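Local coordinates for COPII coat assembly protein SEC16 (PDB 3MZK), which helps initiate assembly of the COPII coat that forms transport vesicles at the endoplasmic reticulum, contributes to cargo selection and takes part in autophagy, at residues P59-G71 / F330-I342. Numbering follows the deposited sequence.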
loop_
_atom_site.group_PDB
_atom_site.type_symbol
_atom_site.label_atom_id
_atom_site.label_comp_id
_atom_site.label_asym_id
_atom_site.label_seq_id
_atom_site.Cartn_x
_atom_site.Cartn_y
_atom_site.Cartn_z
ATOM N N PRO B 59 22.361 -45.021 23.285
ATOM C CA PRO B 59 21.561 -44.584 22.133
ATOM C C PRO B 59 20.290 -43.832 22.542
ATOM O O PRO B 59 19.861 -43.921 23.695
ATOM C CB PRO B 59 21.195 -45.904 21.439
ATOM C CG PRO B 59 22.199 -46.899 21.936
ATOM C CD PRO B 59 22.495 -46.487 23.341
ATOM N N ASN B 60 19.705 -43.095 21.599
ATOM C CA ASN B 60 18.474 -42.349 21.846
ATOM C C ASN B 60 17.277 -42.976 21.149
ATOM O O ASN B 60 17.325 -43.245 19.949
ATOM C CB ASN B 60 18.621 -40.898 21.383
ATOM C CG ASN B 60 19.503 -40.080 22.301
ATOM O OD1 ASN B 60 20.341 -40.624 23.020
ATOM N ND2 ASN B 60 19.314 -38.766 22.290
ATOM N N ASP B 61 16.203 -43.213 21.897
ATOM C CA ASP B 61 14.972 -43.692 21.286
ATOM C C ASP B 61 14.450 -42.614 20.339
ATOM O O ASP B 61 13.671 -42.894 19.427
ATOM C CB ASP B 61 13.928 -44.042 22.350
ATOM N N MET B 62 14.906 -41.383 20.554
ATOM C CA MET B 62 14.485 -40.237 19.752
ATOM C C MET B 62 14.738 -40.458 18.263
ATOM O O MET B 62 13.800 -40.525 17.474
ATOM C CB MET B 62 15.196 -38.966 20.225
ATOM C CG MET B 62 14.498 -37.669 19.824
ATOM S SD MET B 62 15.479 -36.189 20.164
ATOM C CE MET B 62 15.841 -36.416 21.903
ATOM N N LEU B 63 16.006 -40.567 17.884
ATOM C CA LEU B 63 16.368 -40.808 16.488
ATOM C C LEU B 63 15.769 -42.093 15.923
ATOM O O LEU B 63 15.481 -42.170 14.730
ATOM C CB LEU B 63 17.887 -40.847 16.318
ATOM C CG LEU B 63 18.639 -39.538 16.539
ATOM C CD1 LEU B 63 20.134 -39.787 16.524
ATOM C CD2 LEU B 63 18.252 -38.507 15.489
ATOM N N LYS B 64 15.592 -43.100 16.775
ATOM C CA LYS B 64 15.096 -44.404 16.333
ATOM C C LYS B 64 13.609 -44.384 16.007
ATOM O O LYS B 64 13.154 -45.087 15.108
ATOM C CB LYS B 64 15.381 -45.485 17.381
ATOM N N SER B 65 12.855 -43.571 16.738
ATOM C CA SER B 65 11.402 -43.554 16.609
ATOM C C SER B 65 10.911 -42.560 15.555
ATOM O O SER B 65 9.814 -42.712 15.017
ATOM C CB SER B 65 10.757 -43.244 17.961
ATOM O OG SER B 65 11.213 -42.002 18.474
ATOM N N PHE B 66 11.723 -41.545 15.272
ATOM C CA PHE B 66 11.372 -40.512 14.298
ATOM C C PHE B 66 10.905 -41.137 12.988
ATOM O O PHE B 66 11.577 -42.012 12.439
ATOM C CB PHE B 66 12.571 -39.590 14.056
ATOM C CG PHE B 66 12.253 -38.368 13.242
ATOM C CD1 PHE B 66 11.384 -37.405 13.724
ATOM C CD2 PHE B 66 12.845 -38.167 12.005
ATOM C CE1 PHE B 66 11.095 -36.268 12.979
ATOM C CE2 PHE B 66 12.561 -37.033 11.259
ATOM C CZ PHE B 66 11.683 -36.085 11.747
ATOM N N PRO B 67 9.739 -40.693 12.491
ATOM C CA PRO B 67 9.070 -41.229 11.298
ATOM C C PRO B 67 9.858 -41.013 10.011
ATOM O O PRO B 67 9.533 -40.101 9.255
ATOM C CB PRO B 67 7.761 -40.431 11.240
ATOM C CG PRO B 67 7.544 -39.939 12.625
ATOM C CD PRO B 67 8.917 -39.673 13.163
ATOM N N GLY B 68 10.864 -41.853 9.771
ATOM C CA GLY B 68 11.657 -41.808 8.553
ATOM C C GLY B 68 11.967 -40.405 8.071
ATOM O O GLY B 68 11.887 -39.449 8.842
ATOM N N PRO B 69 12.340 -40.273 6.789
ATOM C CA PRO B 69 12.562 -38.956 6.182
ATOM C C PRO B 69 11.241 -38.251 5.906
ATOM O O PRO B 69 10.450 -38.749 5.107
ATOM C CB PRO B 69 13.247 -39.291 4.850
ATOM C CG PRO B 69 13.689 -40.716 4.968
ATOM C CD PRO B 69 12.711 -41.369 5.881
ATOM N N LEU B 70 10.995 -37.119 6.557
ATOM C CA LEU B 70 9.812 -36.325 6.244
ATOM C C LEU B 70 9.957 -35.797 4.827
ATOM O O LEU B 70 11.070 -35.681 4.317
ATOM C CB LEU B 70 9.668 -35.153 7.211
ATOM C CG LEU B 70 9.705 -35.483 8.698
ATOM C CD1 LEU B 70 9.565 -34.212 9.511
ATOM C CD2 LEU B 70 8.607 -36.467 9.040
ATOM N N GLY B 71 8.844 -35.468 4.187
ATOM C CA GLY B 71 8.905 -34.984 2.822
ATOM C C GLY B 71 8.958 -36.144 1.852
ATOM O O GLY B 71 8.409 -36.069 0.754
ATOM N N PHE B 330 21.002 -33.656 18.292
ATOM C CA PHE B 330 19.898 -34.438 17.744
ATOM C C PHE B 330 18.631 -33.585 17.610
ATOM O O PHE B 330 17.926 -33.669 16.599
ATOM C CB PHE B 330 19.624 -35.682 18.589
ATOM C CG PHE B 330 20.762 -36.650 18.627
ATOM C CD1 PHE B 330 21.862 -36.482 17.803
ATOM C CD2 PHE B 330 20.735 -37.739 19.487
ATOM C CE1 PHE B 330 22.922 -37.381 17.840
ATOM C CE2 PHE B 330 21.790 -38.644 19.528
ATOM C CZ PHE B 330 22.883 -38.460 18.702
ATOM N N GLU B 331 18.354 -32.764 18.623
ATOM C CA GLU B 331 17.217 -31.845 18.567
ATOM C C GLU B 331 17.265 -31.019 17.287
ATOM O O GLU B 331 16.270 -30.913 16.564
ATOM C CB GLU B 331 17.186 -30.917 19.786
ATOM C CG GLU B 331 16.967 -31.620 21.117
ATOM C CD GLU B 331 18.136 -32.504 21.514
ATOM O OE1 GLU B 331 19.296 -32.119 21.237
ATOM O OE2 GLU B 331 17.892 -33.586 22.098
ATOM N N SER B 332 18.432 -30.444 17.012
ATOM C CA SER B 332 18.629 -29.631 15.815
ATOM C C SER B 332 18.333 -30.406 14.535
ATOM O O SER B 332 17.695 -29.887 13.623
ATOM C CB SER B 332 20.053 -29.078 15.766
ATOM O OG SER B 332 20.244 -28.275 14.616
ATOM N N ILE B 333 18.801 -31.648 14.462
ATOM C CA ILE B 333 18.546 -32.464 13.283
ATOM C C ILE B 333 17.051 -32.588 13.032
ATOM O O ILE B 333 16.575 -32.356 11.922
ATOM C CB ILE B 333 19.132 -33.874 13.433
ATOM C CG1 ILE B 333 20.648 -33.806 13.572
ATOM C CG2 ILE B 333 18.749 -34.747 12.244
ATOM C CD1 ILE B 333 21.285 -35.162 13.787
ATOM N N LEU B 334 16.319 -32.957 14.078
ATOM C CA LEU B 334 14.888 -33.199 13.976
ATOM C C LEU B 334 14.101 -31.897 13.816
ATOM O O LEU B 334 13.262 -31.774 12.922
ATOM C CB LEU B 334 14.398 -33.989 15.194
ATOM C CG LEU B 334 15.100 -35.330 15.434
ATOM C CD1 LEU B 334 14.621 -35.980 16.713
ATOM C CD2 LEU B 334 14.901 -36.275 14.260
ATOM N N TRP B 335 14.372 -30.926 14.681
ATOM C CA TRP B 335 13.733 -29.625 14.561
ATOM C C TRP B 335 13.895 -29.079 13.150
ATOM O O TRP B 335 12.914 -28.687 12.516
ATOM C CB TRP B 335 14.309 -28.636 15.566
ATOM C CG TRP B 335 13.912 -28.929 16.963
ATOM C CD1 TRP B 335 12.861 -29.695 17.371
ATOM C CD2 TRP B 335 14.562 -28.471 18.152
ATOM N NE1 TRP B 335 12.811 -29.737 18.744
ATOM C CE2 TRP B 335 13.847 -28.994 19.247
ATOM C CE3 TRP B 335 15.683 -27.668 18.397
ATOM C CZ2 TRP B 335 14.211 -28.739 20.567
ATOM C CZ3 TRP B 335 16.043 -27.414 19.709
ATOM C CH2 TRP B 335 15.310 -27.947 20.777
ATOM N N ASP B 336 15.128 -29.062 12.652
ATOM C CA ASP B 336 15.385 -28.539 11.319
ATOM C C ASP B 336 14.565 -29.237 10.243
ATOM O O ASP B 336 14.026 -28.582 9.351
ATOM C CB ASP B 336 16.872 -28.588 10.981
ATOM C CG ASP B 336 17.656 -27.487 11.664
ATOM O OD1 ASP B 336 17.023 -26.497 12.086
ATOM O OD2 ASP B 336 18.897 -27.608 11.777
ATOM N N GLU B 337 14.449 -30.558 10.325
ATOM C CA GLU B 337 13.680 -31.284 9.315
ATOM C C GLU B 337 12.176 -31.050 9.448
ATOM O O GLU B 337 11.464 -30.952 8.449
ATOM C CB GLU B 337 13.995 -32.779 9.327
ATOM C CG GLU B 337 13.270 -33.530 8.228
ATOM C CD GLU B 337 13.824 -34.917 7.997
ATOM O OE1 GLU B 337 14.853 -35.262 8.615
ATOM O OE2 GLU B 337 13.227 -35.660 7.188
ATOM N N ILE B 338 11.701 -30.959 10.685
ATOM C CA ILE B 338 10.301 -30.636 10.943
ATOM C C ILE B 338 9.956 -29.232 10.445
ATOM O O ILE B 338 8.932 -29.025 9.782
ATOM C CB ILE B 338 9.975 -30.749 12.442
ATOM C CG1 ILE B 338 10.051 -32.216 12.878
ATOM C CG2 ILE B 338 8.601 -30.151 12.739
ATOM C CD1 ILE B 338 9.865 -32.441 14.363
ATOM N N TYR B 339 10.820 -28.273 10.761
ATOM C CA TYR B 339 10.654 -26.902 10.300
ATOM C C TYR B 339 10.603 -26.869 8.776
ATOM O O TYR B 339 9.854 -26.089 8.191
ATOM C CB TYR B 339 11.799 -26.034 10.820
ATOM C CG TYR B 339 11.617 -24.548 10.627
ATOM C CD1 TYR B 339 10.481 -23.898 11.102
ATOM C CD2 TYR B 339 12.597 -23.784 9.998
ATOM C CE1 TYR B 339 10.312 -22.527 10.937
ATOM C CE2 TYR B 339 12.440 -22.413 9.829
ATOM C CZ TYR B 339 11.294 -21.792 10.302
ATOM O OH TYR B 339 11.130 -20.437 10.138
ATOM N N GLU B 340 11.387 -27.729 8.135
ATOM C CA GLU B 340 11.381 -27.803 6.677
ATOM C C GLU B 340 10.055 -28.353 6.171
ATOM O O GLU B 340 9.467 -27.822 5.225
ATOM C CB GLU B 340 12.525 -28.678 6.176
ATOM C CG GLU B 340 12.621 -28.761 4.665
ATOM C CD GLU B 340 13.667 -29.757 4.208
ATOM O OE1 GLU B 340 13.675 -30.889 4.737
ATOM O OE2 GLU B 340 14.484 -29.411 3.327
ATOM N N TYR B 341 9.587 -29.424 6.806
ATOM C CA TYR B 341 8.315 -30.027 6.436
ATOM C C TYR B 341 7.194 -28.995 6.481
ATOM O O TYR B 341 6.332 -28.973 5.609
ATOM C CB TYR B 341 7.992 -31.205 7.354
ATOM C CG TYR B 341 6.726 -31.943 6.984
ATOM C CD1 TYR B 341 6.666 -32.713 5.831
ATOM C CD2 TYR B 341 5.593 -31.872 7.790
ATOM C CE1 TYR B 341 5.511 -33.392 5.485
ATOM C CE2 TYR B 341 4.433 -32.552 7.455
ATOM C CZ TYR B 341 4.400 -33.309 6.300
ATOM O OH TYR B 341 3.255 -33.987 5.956
ATOM N N ILE B 342 7.215 -28.140 7.498
ATOM C CA ILE B 342 6.188 -27.114 7.656
ATOM C C ILE B 342 6.166 -26.154 6.461
ATOM O O ILE B 342 5.099 -25.802 5.953
ATOM C CB ILE B 342 6.378 -26.335 8.973
ATOM C CG1 ILE B 342 6.092 -27.247 10.167
ATOM C CG2 ILE B 342 5.475 -25.124 9.015
ATOM C CD1 ILE B 342 6.485 -26.647 11.492
#
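One methyl of L334, CD2, sits over the centre of the F66 ring, 3.5 Å from its centroid, in a CH-pi contact, while I338 CG1 approaches the same ring at its edge. The F330 ring is covered in the same way: L63 CD1 lies over one face, 3.5 Å from the centroid, and N60 brings its amide to the edge, the two planes 80° apart. F66 reaches L334 because its CG is anti to the backbone N (chi1 -171°). The other L334 methyl, CD1, meets M62 CG at 3.5 Å. In this largely helical central part of Sec16, of the ACE1-like (ancestral coatomer element) family, the contact joins the short helix 61-65 and the loop after it to helix 330-344; W83 of helix 77-94 also touches L334. Beyond F66, the chain of E337, extended past CG, lifts its carboxylate to the loop, where OE2 accepts a bent bond from L70 N (2.7 Å, 131°) on its anti side, somewhat out of the carboxylate plane. Y378 OH bonds OE1, so both oxygens are bonded. Replacing E337 by an alanine would probably leave L70 N and the Y378 hydroxyl without their partners. L70 CD1 packs against I338 CG1 at 3.9 Å and against Y341 CB.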